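Local coordinates for protein ATPase associated with various cellular activities, AAA_5 (Staphylothermus marinus, PDB 6N0S) that is the EVE-like, PUA-related N-terminal domain of McrB, probably a nucleic-acid-binding part of a restriction system whose AAA+ motor region, outside this chain, probably hydrolyses ATP, at residues Gly28-Gly33 against Lys97-Ile102; Gly44-Leu49 against Phe133-Ala138. All coordinates share one frame; numbering follows the deposited sequence.

Interaction 1. Residues Gly28-Gly33 against Lys97-Ile102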
loop_
_atom_site.group_PDB
_atom_site.type_symbol
_atom_site.label_atom_id
_atom_site.label_comp_id
_atom_site.label_asym_id
_atom_site.label_seq_id
_atom_site.Cartn_x
_atom_site.Cartn_y
_atom_site.Cartn_z
ATOM N N GLY A 28 -2.364 -4.114 5.277
ATOM C CA GLY A 28 -2.791 -3.299 6.384
ATOM C C GLY A 28 -1.720 -3.058 7.417
ATOM O O GLY A 28 -1.933 -2.238 8.317
ATOM N N LEU A 29 -0.557 -3.694 7.288
ATOM C CA LEU A 29 0.545 -3.518 8.219
ATOM C C LEU A 29 1.606 -2.535 7.756
ATOM O O LEU A 29 2.208 -1.837 8.589
ATOM C CB LEU A 29 1.212 -4.872 8.476
ATOM C CG LEU A 29 0.316 -5.939 9.062
ATOM C CD1 LEU A 29 1.151 -7.214 9.230
ATOM C CD2 LEU A 29 -0.287 -5.488 10.379
ATOM N N THR A 30 1.913 -2.506 6.463
ATOM C CA THR A 30 2.926 -1.587 5.965
ATOM C C THR A 30 2.594 -1.188 4.547
ATOM O O THR A 30 1.738 -1.782 3.889
ATOM C CB THR A 30 4.348 -2.171 5.969
ATOM O OG1 THR A 30 4.443 -3.196 4.970
ATOM C CG2 THR A 30 4.719 -2.735 7.323
ATOM N N LEU A 31 3.273 -0.122 4.126
ATOM C CA LEU A 31 3.443 0.276 2.741
ATOM C C LEU A 31 4.929 0.300 2.473
ATOM O O LEU A 31 5.684 0.898 3.240
ATOM C CB LEU A 31 2.879 1.672 2.457
ATOM C CG LEU A 31 1.428 1.950 2.855
ATOM C CD1 LEU A 31 1.072 3.422 2.497
ATOM C CD2 LEU A 31 0.444 0.999 2.214
ATOM N N TRP A 32 5.347 -0.313 1.380
ATOM C CA TRP A 32 6.770 -0.314 1.091
ATOM C C TRP A 32 6.953 -0.585 -0.387
ATOM O O TRP A 32 6.073 -1.141 -1.045
ATOM C CB TRP A 32 7.483 -1.363 1.957
ATOM C CG TRP A 32 7.211 -2.768 1.563
ATOM C CD1 TRP A 32 6.202 -3.571 2.015
ATOM C CD2 TRP A 32 7.967 -3.548 0.652
ATOM N NE1 TRP A 32 6.281 -4.805 1.431
ATOM C CE2 TRP A 32 7.360 -4.816 0.585
ATOM C CE3 TRP A 32 9.097 -3.290 -0.130
ATOM C CZ2 TRP A 32 7.848 -5.833 -0.226
ATOM C CZ3 TRP A 32 9.579 -4.289 -0.938
ATOM C CH2 TRP A 32 8.959 -5.556 -0.983
ATOM N N GLY A 33 8.098 -0.175 -0.898
ATOM C CA GLY A 33 8.366 -0.311 -2.313
ATOM C C GLY A 33 9.720 0.277 -2.641
ATOM O O GLY A 33 10.373 0.910 -1.808
ATOM N N LYS A 97 14.395 -7.883 6.329
ATOM C CA LYS A 97 14.549 -8.285 7.711
ATOM C C LYS A 97 13.583 -7.519 8.604
ATOM O O LYS A 97 13.016 -8.076 9.544
ATOM C CB LYS A 97 16.017 -8.074 8.102
ATOM C CG LYS A 97 16.394 -8.462 9.496
ATOM C CD LYS A 97 17.901 -8.264 9.715
ATOM C CE LYS A 97 18.321 -8.630 11.135
ATOM N NZ LYS A 97 18.290 -10.131 11.359
ATOM N N VAL A 98 13.351 -6.242 8.311
ATOM C CA VAL A 98 12.383 -5.465 9.088
ATOM C C VAL A 98 10.969 -5.979 8.856
ATOM O O VAL A 98 10.170 -6.109 9.793
ATOM C CB VAL A 98 12.495 -3.975 8.722
ATOM C CG1 VAL A 98 11.345 -3.203 9.336
ATOM C CG2 VAL A 98 13.855 -3.415 9.139
ATOM N N LEU A 99 10.616 -6.226 7.591
ATOM C CA LEU A 99 9.273 -6.734 7.288
ATOM C C LEU A 99 9.056 -8.128 7.861
ATOM O O LEU A 99 7.964 -8.434 8.362
ATOM C CB LEU A 99 9.050 -6.761 5.785
ATOM C CG LEU A 99 9.084 -5.382 5.098
ATOM C CD1 LEU A 99 9.126 -5.522 3.559
ATOM C CD2 LEU A 99 7.878 -4.617 5.545
ATOM N N ARG A 100 10.059 -9.003 7.764
ATOM C CA ARG A 100 9.879 -10.359 8.317
ATOM C C ARG A 100 9.548 -10.298 9.805
ATOM O O ARG A 100 8.659 -11.016 10.293
ATOM C CB ARG A 100 11.141 -11.201 8.079
ATOM C CG ARG A 100 11.117 -12.640 8.755
ATOM C CD ARG A 100 12.310 -13.529 8.304
ATOM N NE ARG A 100 12.292 -13.841 6.878
ATOM C CZ ARG A 100 11.641 -14.842 6.306
ATOM N NH1 ARG A 100 10.933 -15.711 7.028
ATOM N NH2 ARG A 100 11.706 -14.969 4.985
ATOM N N LYS A 101 10.254 -9.445 10.552
ATOM C CA LYS A 101 9.937 -9.276 11.964
ATOM C C LYS A 101 8.520 -8.762 12.150
ATOM O O LYS A 101 7.764 -9.281 12.980
ATOM C CB LYS A 101 10.954 -8.346 12.623
ATOM C CG LYS A 101 10.578 -7.919 14.033
ATOM C CD LYS A 101 11.751 -7.215 14.714
ATOM C CE LYS A 101 11.301 -6.368 15.893
ATOM N NZ LYS A 101 10.366 -7.113 16.795
ATOM N N ILE A 102 8.124 -7.745 11.388
ATOM C CA ILE A 102 6.768 -7.228 11.548
ATOM C C ILE A 102 5.742 -8.309 11.226
ATOM O O ILE A 102 4.738 -8.466 11.934
ATOM C CB ILE A 102 6.562 -5.973 10.681
ATOM C CG1 ILE A 102 7.393 -4.827 11.227
ATOM C CG2 ILE A 102 5.116 -5.571 10.705
ATOM C CD1 ILE A 102 7.635 -3.686 10.239
#
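Strand 30-33, bearing Thr30 and Trp32, runs nearly antiparallel to helix 97-102, which carries Leu99 and Ile102: the two axes come within 11.2 Å at 158°, and the CA atoms of Thr30 and Leu99 lie 8.3 Å apart. Alternation along the strand turns Thr30 and Trp32 to the helix and Leu31 to the other side. Leu99 is the hub of the contact. Its CD1 stands over one face of the Trp32 indole as a CH-pi contact, 3.5 Å from the centroid of the five-membered ring and 10° off the ring normal. The other branch, CD2, is 3.8 Å from Thr30 OG1, so that one leucine straddles both strand residues. One turn on, Ile102 CD1 meets Thr30 CG2 at 4.2 Å, methyl to methyl. Trp32 CG sits between its own N and carbonyl carbon (chi1 72°), which swings the indole toward Leu99. The indole NE1 is hydrogen-bonded to Tyr116 OH of helix 110-124, and Leu99 also touches Phe117 there. A leucine in place of Trp32 would probably leave the Tyr116 hydroxyl without this donor and Leu99 CD1 without its aromatic seat. No hydrogen bond crosses between the segments; this core contact of the EVE-like domain holds helix 92-105 on its small antiparallel sheet by dispersion and CH-pi contact, while helix 110-124 satisfies the indole N-H.

Interaction 2. Residues Gly44-Leu49 against Phe133-Ala138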
loop_
_atom_site.group_PDB
_atom_site.type_symbol
_atom_site.label_atom_id
_atom_site.label_comp_id
_atom_site.label_asym_id
_atom_site.label_seq_id
_atom_site.Cartn_x
_atom_site.Cartn_y
_atom_site.Cartn_z
ATOM N N GLY A 44 4.606 12.110 -3.291
ATOM C CA GLY A 44 3.268 12.604 -2.979
ATOM C C GLY A 44 2.758 12.177 -1.614
ATOM O O GLY A 44 2.172 12.975 -0.871
ATOM N N ILE A 45 2.923 10.901 -1.266
ATOM C CA ILE A 45 2.352 10.488 0.005
ATOM C C ILE A 45 3.165 11.060 1.168
ATOM O O ILE A 45 2.604 11.454 2.198
ATOM C CB ILE A 45 2.196 8.949 0.050
ATOM C CG1 ILE A 45 1.116 8.570 1.071
ATOM C CG2 ILE A 45 3.484 8.300 0.318
ATOM C CD1 ILE A 45 0.534 7.130 0.849
ATOM N N ARG A 46 4.490 11.140 1.025
ATOM C CA ARG A 46 5.307 11.768 2.062
ATOM C C ARG A 46 4.885 13.217 2.293
ATOM O O ARG A 46 4.736 13.659 3.438
ATOM C CB ARG A 46 6.789 11.704 1.669
ATOM C CG ARG A 46 7.766 11.435 2.798
ATOM C CD ARG A 46 9.210 11.222 2.295
ATOM N NE ARG A 46 9.759 12.387 1.597
ATOM C CZ ARG A 46 9.996 12.459 0.283
ATOM N NH1 ARG A 46 9.746 11.423 -0.523
ATOM N NH2 ARG A 46 10.498 13.574 -0.230
ATOM N N TYR A 47 4.670 13.972 1.214
ATOM C CA TYR A 47 4.259 15.364 1.345
ATOM C C TYR A 47 2.840 15.467 1.901
ATOM O O TYR A 47 2.537 16.382 2.685
ATOM C CB TYR A 47 4.375 16.060 -0.012
ATOM C CG TYR A 47 3.968 17.513 -0.005
ATOM C CD1 TYR A 47 4.723 18.469 0.667
ATOM C CD2 TYR A 47 2.827 17.932 -0.666
ATOM C CE1 TYR A 47 4.348 19.816 0.675
ATOM C CE2 TYR A 47 2.441 19.262 -0.668
ATOM C CZ TYR A 47 3.207 20.203 0.005
ATOM O OH TYR A 47 2.801 21.516 0.001
ATOM N N SER A 48 1.969 14.523 1.535
ATOM C CA SER A 48 0.624 14.502 2.092
ATOM C C SER A 48 0.663 14.259 3.596
ATOM O O SER A 48 -0.092 14.874 4.359
ATOM C CB SER A 48 -0.217 13.413 1.409
ATOM O OG SER A 48 -0.429 13.673 0.009
ATOM N N LEU A 49 1.497 13.321 4.034
ATOM C CA LEU A 49 1.591 13.032 5.458
ATOM C C LEU A 49 2.047 14.259 6.222
ATOM O O LEU A 49 1.534 14.550 7.312
ATOM C CB LEU A 49 2.557 11.879 5.704
ATOM C CG LEU A 49 2.795 11.561 7.171
ATOM C CD1 LEU A 49 1.505 11.096 7.784
ATOM C CD2 LEU A 49 3.852 10.520 7.326
ATOM N N PHE A 133 11.436 2.473 0.453
ATOM C CA PHE A 133 10.699 3.208 1.468
ATOM C C PHE A 133 9.832 2.251 2.278
ATOM O O PHE A 133 9.454 1.170 1.806
ATOM C CB PHE A 133 9.834 4.333 0.850
ATOM C CG PHE A 133 8.697 3.857 -0.019
ATOM C CD1 PHE A 133 7.474 3.516 0.529
ATOM C CD2 PHE A 133 8.840 3.795 -1.386
ATOM C CE1 PHE A 133 6.420 3.112 -0.285
ATOM C CE2 PHE A 133 7.794 3.383 -2.197
ATOM C CZ PHE A 133 6.588 3.045 -1.642
ATOM N N LEU A 134 9.512 2.678 3.512
ATOM C CA LEU A 134 8.680 1.915 4.428
ATOM C C LEU A 134 7.861 2.857 5.288
ATOM O O LEU A 134 8.417 3.716 5.964
ATOM C CB LEU A 134 9.540 1.036 5.331
ATOM C CG LEU A 134 8.844 0.227 6.426
ATOM C CD1 LEU A 134 7.825 -0.676 5.850
ATOM C CD2 LEU A 134 9.901 -0.554 7.140
ATOM N N PHE A 135 6.559 2.654 5.296
ATOM C CA PHE A 135 5.660 3.312 6.227
ATOM C C PHE A 135 5.005 2.252 7.099
ATOM O O PHE A 135 4.494 1.242 6.592
ATOM C CB PHE A 135 4.579 4.114 5.495
ATOM C CG PHE A 135 5.112 5.282 4.710
ATOM C CD1 PHE A 135 5.536 6.430 5.354
ATOM C CD2 PHE A 135 5.189 5.232 3.341
ATOM C CE1 PHE A 135 6.003 7.516 4.654
ATOM C CE2 PHE A 135 5.674 6.316 2.637
ATOM C CZ PHE A 135 6.081 7.465 3.310
ATOM N N ARG A 136 4.988 2.488 8.405
ATOM C CA ARG A 136 4.250 1.622 9.320
ATOM C C ARG A 136 2.821 2.145 9.447
ATOM O O ARG A 136 2.624 3.312 9.788
ATOM C CB ARG A 136 4.946 1.576 10.679
ATOM C CG ARG A 136 6.240 0.776 10.661
ATOM C CD ARG A 136 7.046 1.004 11.911
ATOM N NE ARG A 136 7.731 -0.208 12.339
ATOM C CZ ARG A 136 8.969 -0.542 11.986
ATOM N NH1 ARG A 136 9.680 0.243 11.190
ATOM N NH2 ARG A 136 9.507 -1.668 12.451
ATOM N N LEU A 137 1.842 1.284 9.158
ATOM C CA LEU A 137 0.421 1.553 9.299
ATOM C C LEU A 137 -0.086 1.116 10.675
ATOM O O LEU A 137 0.574 0.372 11.403
ATOM C CB LEU A 137 -0.371 0.800 8.226
ATOM C CG LEU A 137 0.064 1.113 6.787
ATOM C CD1 LEU A 137 -0.655 0.200 5.812
ATOM C CD2 LEU A 137 -0.186 2.578 6.463
ATOM N N ALA A 138 -1.331 1.492 10.964
ATOM C CA ALA A 138 -1.996 1.157 12.216
ATOM C C ALA A 138 -3.480 1.042 11.955
ATOM O O ALA A 138 -3.996 1.646 11.012
ATOM C CB ALA A 138 -1.783 2.217 13.292
#
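Phe135 CG lies anti to its carbonyl carbon (chi1 -66°) and sends the ring out from the strand toward Ile45, whose CG1 is anti to its own backbone N (chi1 -157°), with CG2 placed to meet that ring. Ile45 CG2 lies 3.8 Å from Phe135 CE2 and 4.0 Å from Phe135 CZ, so the methyl rests against the far end of the ring at an oblique angle. Arg46 adds a looser touch with the aliphatic part of its chain: its CG comes to the ring edge, near the ring plane, 4.3 Å from Phe135 CZ. The Arg46 side chain also makes a cation-pi contact with Tyr42, one turn earlier in helix 39-52, and Tyr42 in turn stacks on Phe133, a second link between this helix and the strand. Backbone separation is wide, 9.4 Å between the CA atoms of Arg46 and Phe135, and the phenyl ring bridges much of it. Behind the interface, Gly44 O accepts two bonds from Ser48, one from its backbone N at 2.9 Å and one from OG at 2.8 Å. The hydroxyl arrives from above the carbonyl plane, on the face opposite the N-H, at a C=O...OG angle of 141°. Ile45 also reaches Leu31 of the neighbouring strand and Leu55 and Ile57 of strand 54-61, bringing helix 39-52 against both sheets. This apolar core contact of the EVE-like domain, with no hydrogen bond between the segments, joins helix 39-52 to the small antiparallel sheet by hydrocarbon burial around one ring, while the charge of Arg46 is engaged by an aromatic neighbour in its own helix.

Overall arrangement
Interactions 1 and 2 load opposite faces of the small antiparallel sheet. Strands 30-34 and 132-136 are neighbours in it, and Leu31 O lies 2.8 Å from Phe135 N, Gly33 O 2.9 Å from Phe133 N, both probable hydrogen bonds. Helix 92-105 packs on the face bearing Thr30 and Trp32, helix 39-52 on the face bearing Leu31 and Phe135, and the contact centres are about 13 Å apart. Strand 30-34 is followed in the chain by helix 39-52 after a short loop, and the four segments alternate, so the two contacts cross in sequence. A sulfate, probably from the crystallisation liquor, lies about 4 Å from the Trp32 side chain in interaction 1.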